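Local coordinates for DNA repair and recombination protein RadB (Thermococcus kodakarensis, PDB 2CVH) that probably takes part in DNA repair and homologous recombination, binding DNA and hydrolysing ATP only very weakly, at residues A[7-12]-A[205-210]; A[47-52]-A[107-112]; A[100-105]-A[143-148]; A[179-184]-A[194-199]. One frame throughout, in Å; residues are numbered along the deposited sequence.

Contact 1 of 4, residues A[7-12]-A[205-210]; sequences KSLDSL and LMAYFR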
loop_
_atom_site.group_PDB
_atom_site.type_symbol
_atom_site.label_atom_id
_atom_site.label_comp_id
_atom_site.label_asym_id
_atom_site.label_seq_id
_atom_site.Cartn_x
_atom_site.Cartn_y
_atom_site.Cartn_z
ATOM N N LYS A 7 1.790 -15.751 -6.806
ATOM C CA LYS A 7 3.080 -16.377 -7.067
ATOM C C LYS A 7 4.097 -15.415 -7.720
ATOM O O LYS A 7 5.257 -15.375 -7.342
ATOM C CB LYS A 7 2.834 -17.604 -7.944
ATOM C CG LYS A 7 3.771 -18.746 -7.753
ATOM C CD LYS A 7 4.970 -18.662 -8.659
ATOM C CE LYS A 7 5.911 -19.836 -8.420
ATOM N NZ LYS A 7 7.096 -19.733 -9.313
ATOM N N SER A 8 3.654 -14.615 -8.673
ATOM C CA SER A 8 4.557 -13.708 -9.344
ATOM C C SER A 8 4.990 -12.554 -8.466
ATOM O O SER A 8 6.164 -12.202 -8.442
ATOM C CB SER A 8 3.945 -13.180 -10.652
ATOM O OG SER A 8 2.752 -12.433 -10.452
ATOM N N LEU A 9 4.027 -11.922 -7.800
ATOM C CA LEU A 9 4.306 -10.790 -6.924
ATOM C C LEU A 9 5.224 -11.210 -5.766
ATOM O O LEU A 9 6.104 -10.466 -5.377
ATOM C CB LEU A 9 2.988 -10.153 -6.432
ATOM C CG LEU A 9 2.149 -9.381 -7.471
ATOM C CD1 LEU A 9 0.774 -8.981 -6.957
ATOM C CD2 LEU A 9 2.892 -8.114 -7.872
ATOM N N ASP A 10 5.055 -12.430 -5.276
ATOM C CA ASP A 10 5.868 -12.953 -4.188
ATOM C C ASP A 10 7.266 -13.255 -4.677
ATOM O O ASP A 10 8.214 -13.063 -3.933
ATOM C CB ASP A 10 5.248 -14.223 -3.574
ATOM C CG ASP A 10 4.050 -13.923 -2.668
ATOM O OD1 ASP A 10 3.756 -12.734 -2.410
ATOM O OD2 ASP A 10 3.379 -14.884 -2.241
ATOM N N SER A 11 7.380 -13.779 -5.902
ATOM C CA SER A 11 8.676 -14.080 -6.529
ATOM C C SER A 11 9.434 -12.766 -6.697
ATOM O O SER A 11 10.595 -12.658 -6.312
ATOM C CB SER A 11 8.496 -14.721 -7.914
ATOM O OG SER A 11 7.966 -16.020 -7.802
ATOM N N LEU A 12 8.780 -11.780 -7.296
ATOM C CA LEU A 12 9.369 -10.466 -7.478
ATOM C C LEU A 12 9.863 -9.862 -6.133
ATOM O O LEU A 12 10.955 -9.289 -6.043
ATOM C CB LEU A 12 8.330 -9.530 -8.080
ATOM C CG LEU A 12 8.819 -8.106 -8.345
ATOM C CD1 LEU A 12 9.877 -8.158 -9.393
ATOM C CD2 LEU A 12 7.686 -7.164 -8.746
ATOM N N LEU A 205 12.862 -5.541 -12.142
ATOM C CA LEU A 205 12.117 -6.760 -12.461
ATOM C C LEU A 205 10.586 -6.534 -12.393
ATOM O O LEU A 205 10.122 -5.564 -11.793
ATOM C CB LEU A 205 12.569 -7.935 -11.595
ATOM C CG LEU A 205 13.699 -8.831 -12.116
ATOM C CD1 LEU A 205 14.862 -7.993 -12.628
ATOM C CD2 LEU A 205 14.167 -9.778 -11.016
ATOM N N MET A 206 9.824 -7.428 -13.027
ATOM C CA MET A 206 8.367 -7.313 -13.139
ATOM C C MET A 206 7.634 -8.592 -12.811
ATOM O O MET A 206 8.195 -9.671 -12.909
ATOM C CB MET A 206 7.971 -7.015 -14.585
ATOM C CG MET A 206 8.756 -5.924 -15.235
ATOM S SD MET A 206 8.612 -6.025 -17.017
ATOM C CE MET A 206 8.307 -4.331 -17.255
ATOM N N ALA A 207 6.328 -8.448 -12.580
ATOM C CA ALA A 207 5.435 -9.563 -12.275
ATOM C C ALA A 207 4.100 -9.194 -12.899
ATOM O O ALA A 207 3.582 -8.090 -12.692
ATOM C CB ALA A 207 5.270 -9.731 -10.765
ATOM N N TYR A 208 3.583 -10.088 -13.727
ATOM C CA TYR A 208 2.292 -9.877 -14.377
ATOM C C TYR A 208 1.188 -10.462 -13.472
ATOM O O TYR A 208 1.390 -11.487 -12.793
ATOM C CB TYR A 208 2.274 -10.583 -15.744
ATOM C CG TYR A 208 3.189 -9.931 -16.753
ATOM C CD1 TYR A 208 2.824 -8.735 -17.377
ATOM C CD2 TYR A 208 4.458 -10.466 -17.024
ATOM C CE1 TYR A 208 3.711 -8.075 -18.240
ATOM C CE2 TYR A 208 5.353 -9.813 -17.892
ATOM C CZ TYR A 208 4.971 -8.622 -18.490
ATOM O OH TYR A 208 5.840 -7.959 -19.326
ATOM N N PHE A 209 0.038 -9.808 -13.431
ATOM C CA PHE A 209 -1.056 -10.332 -12.634
ATOM C C PHE A 209 -2.357 -9.834 -13.248
ATOM O O PHE A 209 -2.328 -9.019 -14.173
ATOM C CB PHE A 209 -0.894 -9.907 -11.147
ATOM C CG PHE A 209 -1.023 -8.406 -10.901
ATOM C CD1 PHE A 209 0.085 -7.556 -11.033
ATOM C CD2 PHE A 209 -2.235 -7.855 -10.480
ATOM C CE1 PHE A 209 -0.022 -6.195 -10.747
ATOM C CE2 PHE A 209 -2.344 -6.488 -10.193
ATOM C CZ PHE A 209 -1.231 -5.661 -10.328
ATOM N N ARG A 210 -3.490 -10.340 -12.767
ATOM C CA ARG A 210 -4.793 -9.878 -13.260
ATOM C C ARG A 210 -5.759 -9.633 -12.106
ATOM O O ARG A 210 -5.692 -10.282 -11.077
ATOM C CB ARG A 210 -5.406 -10.859 -14.287
ATOM C CG ARG A 210 -5.503 -12.258 -13.796
ATOM C CD ARG A 210 -5.969 -13.228 -14.854
ATOM N NE ARG A 210 -5.709 -14.604 -14.422
ATOM C CZ ARG A 210 -6.634 -15.450 -13.971
ATOM N NH1 ARG A 210 -7.907 -15.078 -13.884
ATOM N NH2 ARG A 210 -6.290 -16.685 -13.638
#
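Ala207 turns its methyl group toward helix 7-12, where Ser8, Leu9 and Leu12 gather round it. Helix 7-12 runs nearly antiparallel to strand 206-210, their short axes at 160° and 7.2 Å apart at closest approach.

Most of the contact is packing against the Ala207 methyl. Ala207 CB sits 3.5 Å from Ser8 O and 3.7 Å from Ser8 CB, so the small side chain allows the helix backbone to come close to the strand. Leu9 CD2 and Leu12 CD2 each approach Ala207 CB at 4.1 Å, and Leu9 CD2 also reaches CD1 of the Phe209 ring at 4.3 Å. With CG anti to the backbone N (chi1 -179°), the branch of Leu12 reaches the strand, and Leu12 CD1 lies 3.5 Å from Leu205 CB, a tight fit.

The polar part is a single approach: Ser8 OG stands 2.9 Å from Tyr208 O, a possible hydrogen bond, left unsettled because a second acceptor competes for the hydroxyl proton.

Asp218 holds the start of the helix by accepting from the backbone N of Lys7 and Ser8. Strand 206-212 lies between strands 190-197 and 215-218, pairing with the first through Leu205, Ala207 and Phe209, while Leu9 and Phe209 both touch Ile216 of the second.

Contact 2 of 4, residues A[47-52]-A[107-112]; sequences KVAYVD and ALVVVD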
loop_
_atom_site.group_PDB
_atom_site.type_symbol
_atom_site.label_atom_id
_atom_site.label_comp_id
_atom_site.label_asym_id
_atom_site.label_seq_id
_atom_site.Cartn_x
_atom_site.Cartn_y
_atom_site.Cartn_z
ATOM N N LYS A 47 -5.062 -8.684 12.397
ATOM C CA LYS A 47 -5.600 -7.353 12.183
ATOM C C LYS A 47 -4.796 -6.521 11.193
ATOM O O LYS A 47 -3.586 -6.702 11.022
ATOM C CB LYS A 47 -5.762 -6.617 13.514
ATOM C CG LYS A 47 -6.792 -7.249 14.455
ATOM C CD LYS A 47 -6.653 -6.667 15.861
ATOM C CE LYS A 47 -7.843 -7.002 16.760
ATOM N NZ LYS A 47 -8.182 -5.839 17.644
ATOM N N VAL A 48 -5.492 -5.603 10.542
ATOM C CA VAL A 48 -4.893 -4.731 9.572
ATOM C C VAL A 48 -5.394 -3.357 9.907
ATOM O O VAL A 48 -6.614 -3.155 9.962
ATOM C CB VAL A 48 -5.400 -5.049 8.154
ATOM C CG1 VAL A 48 -4.866 -4.031 7.145
ATOM C CG2 VAL A 48 -5.009 -6.425 7.763
ATOM N N ALA A 49 -4.470 -2.427 10.165
ATOM C CA ALA A 49 -4.842 -1.041 10.450
ATOM C C ALA A 49 -4.907 -0.445 9.058
ATOM O O ALA A 49 -3.916 -0.463 8.338
ATOM C CB ALA A 49 -3.763 -0.337 11.286
ATOM N N TYR A 50 -6.054 0.088 8.674
ATOM C CA TYR A 50 -6.203 0.619 7.345
ATOM C C TYR A 50 -6.645 2.070 7.411
ATOM O O TYR A 50 -7.763 2.380 7.799
ATOM C CB TYR A 50 -7.201 -0.269 6.575
ATOM C CG TYR A 50 -7.120 -0.173 5.063
ATOM C CD1 TYR A 50 -7.434 1.031 4.400
ATOM C CD2 TYR A 50 -6.748 -1.285 4.292
ATOM C CE1 TYR A 50 -7.374 1.133 2.998
ATOM C CE2 TYR A 50 -6.690 -1.199 2.889
ATOM C CZ TYR A 50 -7.000 0.017 2.250
ATOM O OH TYR A 50 -6.902 0.135 0.871
ATOM N N VAL A 51 -5.724 2.971 7.100
ATOM C CA VAL A 51 -6.009 4.401 7.114
ATOM C C VAL A 51 -6.467 4.741 5.709
ATOM O O VAL A 51 -5.661 4.807 4.774
ATOM C CB VAL A 51 -4.759 5.217 7.506
ATOM C CG1 VAL A 51 -5.087 6.694 7.529
ATOM C CG2 VAL A 51 -4.246 4.757 8.881
ATOM N N ASP A 52 -7.777 4.889 5.561
ATOM C CA ASP A 52 -8.364 5.160 4.272
ATOM C C ASP A 52 -8.809 6.577 4.118
ATOM O O ASP A 52 -9.953 6.913 4.405
ATOM C CB ASP A 52 -9.535 4.222 4.018
ATOM C CG ASP A 52 -9.963 4.204 2.560
ATOM O OD1 ASP A 52 -9.235 4.727 1.679
ATOM O OD2 ASP A 52 -11.033 3.654 2.280
ATOM N N ALA A 107 -1.039 -7.553 11.725
ATOM C CA ALA A 107 -0.098 -8.158 10.785
ATOM C C ALA A 107 0.339 -7.148 9.737
ATOM O O ALA A 107 1.434 -7.268 9.190
ATOM C CB ALA A 107 -0.706 -9.366 10.097
ATOM N N LEU A 108 -0.428 -6.072 9.594
ATOM C CA LEU A 108 -0.165 -5.088 8.556
ATOM C C LEU A 108 -0.825 -3.750 8.806
ATOM O O LEU A 108 -1.871 -3.674 9.447
ATOM C CB LEU A 108 -0.748 -5.646 7.235
ATOM C CG LEU A 108 -0.616 -4.942 5.877
ATOM C CD1 LEU A 108 0.838 -5.092 5.416
ATOM C CD2 LEU A 108 -1.577 -5.572 4.845
ATOM N N VAL A 109 -0.221 -2.700 8.251
ATOM C CA VAL A 109 -0.757 -1.339 8.321
ATOM C C VAL A 109 -0.825 -0.921 6.847
ATOM O O VAL A 109 0.068 -1.259 6.071
ATOM C CB VAL A 109 0.195 -0.337 9.095
ATOM C CG1 VAL A 109 -0.382 1.070 9.081
ATOM C CG2 VAL A 109 0.411 -0.792 10.542
ATOM N N VAL A 110 -1.879 -0.213 6.463
ATOM C CA VAL A 110 -2.046 0.259 5.096
ATOM C C VAL A 110 -2.497 1.687 5.203
ATOM O O VAL A 110 -3.390 1.991 5.992
ATOM C CB VAL A 110 -3.150 -0.524 4.301
ATOM C CG1 VAL A 110 -3.281 0.064 2.901
ATOM C CG2 VAL A 110 -2.835 -2.037 4.246
ATOM N N VAL A 111 -1.824 2.585 4.494
ATOM C CA VAL A 111 -2.238 3.982 4.501
ATOM C C VAL A 111 -2.630 4.258 3.062
ATOM O O VAL A 111 -1.945 3.818 2.140
ATOM C CB VAL A 111 -1.124 4.942 4.987
ATOM C CG1 VAL A 111 -1.675 6.366 5.061
ATOM C CG2 VAL A 111 -0.619 4.510 6.373
ATOM N N ASP A 112 -3.750 4.937 2.862
ATOM C CA ASP A 112 -4.236 5.197 1.518
ATOM C C ASP A 112 -4.909 6.551 1.504
ATOM O O ASP A 112 -6.104 6.645 1.743
ATOM C CB ASP A 112 -5.236 4.087 1.148
ATOM C CG ASP A 112 -5.742 4.170 -0.288
ATOM O OD1 ASP A 112 -5.506 5.177 -0.994
ATOM O OD2 ASP A 112 -6.395 3.192 -0.709
#
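Strands 47-52 and 108-112 run parallel, 14° apart, with Val48 to Asp52 in register with Leu108 to Asp112 and hydrogen bonds alternating from Ala49 N to Leu108 O, Val110 N to Ala49 O, Val51 N to Val110 O and Asp112 N to Val51 O. Ala107 N donates to Lys47 O at 2.8 Å.

On the face bearing Val48, Tyr50 and Val110, the Tyr50 ring leans over its neighbour: Val110 CG1 lies 3.9 Å from the ring centroid, over one face and offset toward the rim, a CH-pi contact. CG2 of Val110 instead meets Val48 CG1 at 4.1 Å. Tyr50 OH ends 3.5 Å from Asp112 OD2, a weak hydrogen bond. Asp52 and Asp112 lie alongside each other, Asp52 OD1 4.0 Å from Asp112 OD2, like charges probably unfavourable alone; Gly56 N and Phe57 N donate to Asp52 OD1 and OD2 respectively. On the reverse side, Val51 CB packs against Val111 CG1 at 4.1 Å.

Tyr50 and Asp112 both touch Thr34 of the predicted ATP site. The run of hydrophobic residues ending in Asp112 is consistent with a Walker B strand of the RecA-like P-loop ATPase fold.

Contact 3 of 4, residues A[100-105]-A[143-148]; sequences KTVDSN and RKHNIP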
loop_
_atom_site.group_PDB
_atom_site.type_symbol
_atom_site.label_atom_id
_atom_site.label_comp_id
_atom_site.label_asym_id
_atom_site.label_seq_id
_atom_site.Cartn_x
_atom_site.Cartn_y
_atom_site.Cartn_z
ATOM N N LYS A 100 -0.290 3.791 19.332
ATOM C CA LYS A 100 -0.800 2.969 20.421
ATOM C C LYS A 100 -1.918 1.983 20.046
ATOM O O LYS A 100 -2.179 1.029 20.787
ATOM C CB LYS A 100 -1.218 3.848 21.601
ATOM C CG LYS A 100 -1.283 3.110 22.961
ATOM C CD LYS A 100 0.096 2.616 23.463
ATOM C CE LYS A 100 0.421 1.196 22.995
ATOM N NZ LYS A 100 1.768 0.747 23.454
ATOM N N THR A 101 -2.591 2.224 18.922
ATOM C CA THR A 101 -3.649 1.327 18.453
ATOM C C THR A 101 -3.030 0.018 17.951
ATOM O O THR A 101 -3.544 -1.080 18.198
ATOM C CB THR A 101 -4.416 1.943 17.267
ATOM O OG1 THR A 101 -4.819 3.281 17.594
ATOM C CG2 THR A 101 -5.646 1.090 16.902
ATOM N N VAL A 102 -1.931 0.142 17.217
ATOM C CA VAL A 102 -1.251 -1.018 16.667
ATOM C C VAL A 102 -0.528 -1.799 17.747
ATOM O O VAL A 102 0.363 -1.272 18.403
ATOM C CB VAL A 102 -0.223 -0.601 15.578
ATOM C CG1 VAL A 102 0.471 -1.841 14.998
ATOM C CG2 VAL A 102 -0.909 0.206 14.475
ATOM N N ASP A 103 -0.883 -3.068 17.898
ATOM C CA ASP A 103 -0.245 -3.937 18.882
ATOM C C ASP A 103 0.180 -5.214 18.193
ATOM O O ASP A 103 0.059 -5.329 16.979
ATOM C CB ASP A 103 -1.217 -4.272 20.017
ATOM C CG ASP A 103 -2.622 -4.576 19.515
ATOM O OD1 ASP A 103 -3.563 -3.859 19.917
ATOM O OD2 ASP A 103 -2.787 -5.524 18.719
ATOM N N SER A 104 0.602 -6.198 18.969
ATOM C CA SER A 104 1.033 -7.475 18.427
ATOM C C SER A 104 -0.058 -8.295 17.719
ATOM O O SER A 104 0.215 -9.375 17.193
ATOM C CB SER A 104 1.685 -8.301 19.535
ATOM O OG SER A 104 0.940 -8.177 20.742
ATOM N N ASN A 105 -1.292 -7.800 17.732
ATOM C CA ASN A 105 -2.409 -8.491 17.082
ATOM C C ASN A 105 -2.497 -8.144 15.600
ATOM O O ASN A 105 -3.196 -8.815 14.837
ATOM C CB ASN A 105 -3.738 -8.144 17.746
ATOM C CG ASN A 105 -4.076 -9.058 18.908
ATOM O OD1 ASN A 105 -4.618 -8.602 19.920
ATOM N ND2 ASN A 105 -3.809 -10.350 18.759
ATOM N N ARG A 143 8.816 -0.701 12.684
ATOM C CA ARG A 143 9.960 -1.262 13.396
ATOM C C ARG A 143 9.632 -1.793 14.781
ATOM O O ARG A 143 10.163 -2.830 15.194
ATOM C CB ARG A 143 11.070 -0.233 13.488
ATOM C CG ARG A 143 11.444 0.243 12.150
ATOM C CD ARG A 143 12.776 -0.256 11.770
ATOM N NE ARG A 143 13.647 0.901 11.664
ATOM C CZ ARG A 143 14.411 1.148 10.618
ATOM N NH1 ARG A 143 14.407 0.303 9.587
ATOM N NH2 ARG A 143 15.166 2.243 10.614
ATOM N N LYS A 144 8.767 -1.099 15.505
ATOM C CA LYS A 144 8.426 -1.574 16.831
ATOM C C LYS A 144 7.690 -2.918 16.788
ATOM O O LYS A 144 7.894 -3.772 17.656
ATOM C CB LYS A 144 7.608 -0.527 17.591
ATOM C CG LYS A 144 8.324 0.806 17.804
ATOM C CD LYS A 144 9.786 0.630 18.243
ATOM C CE LYS A 144 10.753 0.879 17.072
ATOM N NZ LYS A 144 12.137 0.346 17.290
ATOM N N HIS A 145 6.873 -3.125 15.759
ATOM C CA HIS A 145 6.104 -4.365 15.642
ATOM C C HIS A 145 6.604 -5.333 14.591
ATOM O O HIS A 145 6.088 -6.441 14.451
ATOM C CB HIS A 145 4.639 -4.022 15.370
ATOM C CG HIS A 145 4.041 -3.140 16.417
ATOM N ND1 HIS A 145 3.858 -1.791 16.231
ATOM C CD2 HIS A 145 3.665 -3.399 17.690
ATOM C CE1 HIS A 145 3.400 -1.252 17.346
ATOM N NE2 HIS A 145 3.275 -2.209 18.245
ATOM N N ASN A 146 7.640 -4.935 13.874
ATOM C CA ASN A 146 8.191 -5.766 12.822
ATOM C C ASN A 146 7.099 -6.269 11.893
ATOM O O ASN A 146 6.885 -7.470 11.757
ATOM C CB ASN A 146 8.970 -6.959 13.356
ATOM C CG ASN A 146 9.970 -7.462 12.334
ATOM O OD1 ASN A 146 10.299 -6.747 11.406
ATOM N ND2 ASN A 146 10.465 -8.670 12.508
ATOM N N ILE A 147 6.378 -5.340 11.286
ATOM C CA ILE A 147 5.329 -5.702 10.342
ATOM C C ILE A 147 5.470 -4.713 9.195
ATOM O O ILE A 147 6.146 -3.689 9.336
ATOM C CB ILE A 147 3.898 -5.599 10.931
ATOM C CG1 ILE A 147 3.663 -4.212 11.521
ATOM C CG2 ILE A 147 3.640 -6.742 11.918
ATOM C CD1 ILE A 147 2.200 -3.974 11.929
ATOM N N PRO A 148 4.875 -5.036 8.031
ATOM C CA PRO A 148 4.964 -4.135 6.889
ATOM C C PRO A 148 3.994 -2.982 6.983
ATOM O O PRO A 148 2.959 -3.074 7.653
ATOM C CB PRO A 148 4.580 -5.038 5.712
ATOM C CG PRO A 148 4.848 -6.450 6.222
ATOM C CD PRO A 148 4.334 -6.344 7.629
#
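His145 closes helix 128-145 and lays its imidazole against Val102, the first residue to leave helical geometry after helix 90-101. Helix 128-145 belongs to the beta-alpha-beta crossover between the neighbouring parallel strands 106-112 and 149-153, and helix 90-101 leads into the first of these, so the contact joins the C-terminal ends of two connecting helices.

From CB, which points toward segment 100-105, the chain takes CG to the side anti to its own carbonyl carbon: chi1 of -57° carries the ring to Val102, and chi2 of 102° turns one face onto its CG1. CG passes near Val102 CG1, and His145 ND1 comes closer, 3.6 Å from Val102 CG1. The CG1 to ring-centroid distance is 3.9 Å, 24° off the ring normal, a CH-pi contact; the opposite face is met by Lys144 CB. ND1 is hydrogen-bonded to Ile141 O one helical turn back, which fixes the rotation of the ring. CD2 rests 4.0 Å from Asp103 C, while CE1 reaches Val102 O at 3.2 Å. At the tip, His145 NE2 is 3.1 Å from Val102 O, but the angle is too poor for a hydrogen bond.

Replacing the imidazole with an alanine here would probably open a gap over Val102 CG1 and leave Ile141 O without its side-chain partner. Val102 CG1 also touches Ile147 CD1 at 4.1 Å. The loop beyond Val102 is shaped by an Asx turn: Asp103 OD2 accepts from Asn105 N at 2.9 Å through its anti lone pair.

Contact 4 of 4, residues A[179-184]-A[194-199]; sequences ILRLDK and VLERHR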
loop_
_atom_site.group_PDB
_atom_site.type_symbol
_atom_site.label_atom_id
_atom_site.label_comp_id
_atom_site.label_asym_id
_atom_site.label_seq_id
_atom_site.Cartn_x
_atom_site.Cartn_y
_atom_site.Cartn_z
ATOM N N ILE A 179 9.721 -0.143 -3.333
ATOM C CA ILE A 179 8.785 0.615 -4.143
ATOM C C ILE A 179 8.327 -0.239 -5.314
ATOM O O ILE A 179 9.151 -0.788 -6.062
ATOM C CB ILE A 179 9.420 1.928 -4.689
ATOM C CG1 ILE A 179 9.947 2.793 -3.532
ATOM C CG2 ILE A 179 8.398 2.720 -5.507
ATOM C CD1 ILE A 179 10.282 4.228 -3.916
ATOM N N LEU A 180 7.014 -0.373 -5.442
ATOM C CA LEU A 180 6.408 -1.135 -6.518
ATOM C C LEU A 180 5.513 -0.208 -7.338
ATOM O O LEU A 180 4.672 0.528 -6.785
ATOM C CB LEU A 180 5.543 -2.254 -5.950
ATOM C CG LEU A 180 6.031 -3.677 -5.763
ATOM C CD1 LEU A 180 4.882 -4.477 -5.156
ATOM C CD2 LEU A 180 6.439 -4.270 -7.084
ATOM N N ARG A 181 5.690 -0.235 -8.658
ATOM C CA ARG A 181 4.862 0.585 -9.544
ATOM C C ARG A 181 3.903 -0.398 -10.219
ATOM O O ARG A 181 4.325 -1.486 -10.643
ATOM C CB ARG A 181 5.709 1.281 -10.612
ATOM C CG ARG A 181 4.922 2.280 -11.451
ATOM C CD ARG A 181 5.742 2.851 -12.622
ATOM N NE ARG A 181 5.845 1.918 -13.743
ATOM C CZ ARG A 181 6.981 1.588 -14.360
ATOM N NH1 ARG A 181 8.137 2.115 -13.968
ATOM N NH2 ARG A 181 6.966 0.739 -15.389
ATOM N N LEU A 182 2.617 -0.070 -10.260
ATOM C CA LEU A 182 1.684 -0.969 -10.904
ATOM C C LEU A 182 1.178 -0.289 -12.168
ATOM O O LEU A 182 0.778 0.875 -12.139
ATOM C CB LEU A 182 0.517 -1.303 -9.977
ATOM C CG LEU A 182 0.772 -1.796 -8.556
ATOM C CD1 LEU A 182 -0.559 -2.231 -7.998
ATOM C CD2 LEU A 182 1.749 -2.948 -8.500
ATOM N N ASP A 183 1.266 -0.985 -13.291
ATOM C CA ASP A 183 0.789 -0.411 -14.542
ATOM C C ASP A 183 -0.284 -1.293 -15.130
ATOM O O ASP A 183 -0.276 -2.521 -14.918
ATOM C CB ASP A 183 1.926 -0.315 -15.566
ATOM C CG ASP A 183 3.032 0.610 -15.126
ATOM O OD1 ASP A 183 2.752 1.734 -14.651
ATOM O OD2 ASP A 183 4.190 0.189 -15.255
ATOM N N LYS A 184 -1.145 -0.680 -15.944
ATOM C CA LYS A 184 -2.228 -1.407 -16.617
ATOM C C LYS A 184 -1.831 -1.887 -18.006
ATOM O O LYS A 184 -1.275 -1.109 -18.776
ATOM C CB LYS A 184 -3.428 -0.496 -16.812
ATOM C CG LYS A 184 -4.031 0.035 -15.574
ATOM C CD LYS A 184 -5.178 0.930 -15.923
ATOM C CE LYS A 184 -5.881 1.400 -14.678
ATOM N NZ LYS A 184 -6.914 2.428 -14.969
ATOM N N VAL A 194 6.242 -3.296 -11.287
ATOM C CA VAL A 194 7.663 -3.157 -11.497
ATOM C C VAL A 194 8.285 -2.791 -10.157
ATOM O O VAL A 194 7.823 -1.865 -9.479
ATOM C CB VAL A 194 7.981 -2.064 -12.536
ATOM C CG1 VAL A 194 9.497 -1.954 -12.742
ATOM C CG2 VAL A 194 7.300 -2.381 -13.863
ATOM N N LEU A 195 9.270 -3.590 -9.751
ATOM C CA LEU A 195 10.016 -3.383 -8.505
ATOM C C LEU A 195 11.080 -2.325 -8.791
ATOM O O LEU A 195 12.181 -2.642 -9.238
ATOM C CB LEU A 195 10.701 -4.676 -8.079
ATOM C CG LEU A 195 11.289 -4.676 -6.675
ATOM C CD1 LEU A 195 10.226 -4.290 -5.642
ATOM C CD2 LEU A 195 11.843 -6.023 -6.384
ATOM N N GLU A 196 10.729 -1.073 -8.558
ATOM C CA GLU A 196 11.629 0.036 -8.815
ATOM C C GLU A 196 12.688 0.218 -7.760
ATOM O O GLU A 196 13.748 0.796 -8.012
ATOM C CB GLU A 196 10.832 1.316 -8.925
ATOM C CG GLU A 196 9.750 1.190 -9.915
ATOM C CD GLU A 196 9.253 2.513 -10.322
ATOM O OE1 GLU A 196 8.959 3.325 -9.419
ATOM O OE2 GLU A 196 9.201 2.750 -11.545
ATOM N N ARG A 197 12.402 -0.263 -6.564
ATOM C CA ARG A 197 13.345 -0.106 -5.504
ATOM C C ARG A 197 13.112 -1.182 -4.489
ATOM O O ARG A 197 11.969 -1.502 -4.131
ATOM C CB ARG A 197 13.181 1.280 -4.881
ATOM C CG ARG A 197 14.182 1.565 -3.782
ATOM C CD ARG A 197 14.654 2.994 -3.860
ATOM N NE ARG A 197 13.812 3.918 -3.123
ATOM C CZ ARG A 197 13.664 5.203 -3.432
ATOM N NH1 ARG A 197 14.286 5.736 -4.476
ATOM N NH2 ARG A 197 12.931 5.973 -2.660
ATOM N N HIS A 198 14.200 -1.809 -4.084
ATOM C CA HIS A 198 14.103 -2.835 -3.087
ATOM C C HIS A 198 15.444 -2.950 -2.443
ATOM O O HIS A 198 16.467 -2.581 -3.022
ATOM C CB HIS A 198 13.699 -4.166 -3.683
ATOM C CG HIS A 198 13.119 -5.115 -2.682
ATOM N ND1 HIS A 198 13.876 -6.053 -2.009
ATOM C CD2 HIS A 198 11.846 -5.272 -2.247
ATOM C CE1 HIS A 198 13.097 -6.751 -1.207
ATOM N NE2 HIS A 198 11.862 -6.296 -1.330
ATOM N N ARG A 199 15.436 -3.526 -1.260
ATOM C CA ARG A 199 16.642 -3.665 -0.485
ATOM C C ARG A 199 17.583 -4.771 -0.911
ATOM O O ARG A 199 18.794 -4.637 -0.753
ATOM C CB ARG A 199 16.266 -3.797 0.989
ATOM C CG ARG A 199 15.584 -2.541 1.531
ATOM C CD ARG A 199 14.202 -2.838 2.075
ATOM N NE ARG A 199 14.227 -3.939 3.029
ATOM C CZ ARG A 199 13.647 -5.114 2.826
ATOM N NH1 ARG A 199 12.987 -5.341 1.694
ATOM N NH2 ARG A 199 13.741 -6.061 3.753
#
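The beta hairpin of strands 178-184 and 190-197 carries a classic bulge, in which Glu196 and Arg197 both face Ile179. Ile179 N donates to Arg197 O at 2.7 Å, while Ile179 O receives two weak bonds, from Glu196 N at 3.0 Å and from Arg197 N at 3.3 Å. Past the bulge, Arg181 and Val194 form a regular hydrogen-bonded pair.

In the mixed sheet of this RecA-like fold, strand 178-184 is the junction: parallel to strand 22-26 and antiparallel to 190-197.

Arg181 bends at chi3 (78°) and lays one guanidinium face on Val194, NH2 lying 3.5 Å from Val194 CG2. Asp183 OD2, lying in the guanidinium plane, accepts from Arg181 NE and NH2, each at 2.8 Å, through its syn lone pair. Arg181 NH1 makes a salt bridge to Glu196 OE2 at 2.7 Å, with the two flat groups 82° apart; Glu196 OE1 is hydrogen-bonded to Tyr26 OH. A leucine in place of Arg181 would probably leave Asp183 and Glu196 without the cation that joins them. On the same face of the hairpin, Ile179 CD1 sits over the Arg197 guanidinium, 3.4 Å from Arg197 NH2, and Arg197 also makes a cation-pi contact with Tyr174.

The four contacts fall into two touching pairs. Contacts 1 and 4, with centres 10 Å apart, meet where strands 206-212 and 190-197 pair: Leu205 O and Leu195 N are 3.0 Å apart, and Leu12 CD2 packs on Leu180 CD2 at 3.6 Å. Contacts 2 and 3, with centres 11 Å apart, meet at the start of strand 47-52, Lys47 N lying 3.1 Å from Asn105 O. Contacts 1 and 2 are on opposite sides of the chain's centre. Three contacts come near the predicted ATP site: between side chains, Tyr50 of contact 2 is about 3 Å from Thr34, Phe209 of contact 1 about 5 Å from Gly32, and Asp183 of contact 4 about 5 Å from Pro28. Contact 3 lies away from it.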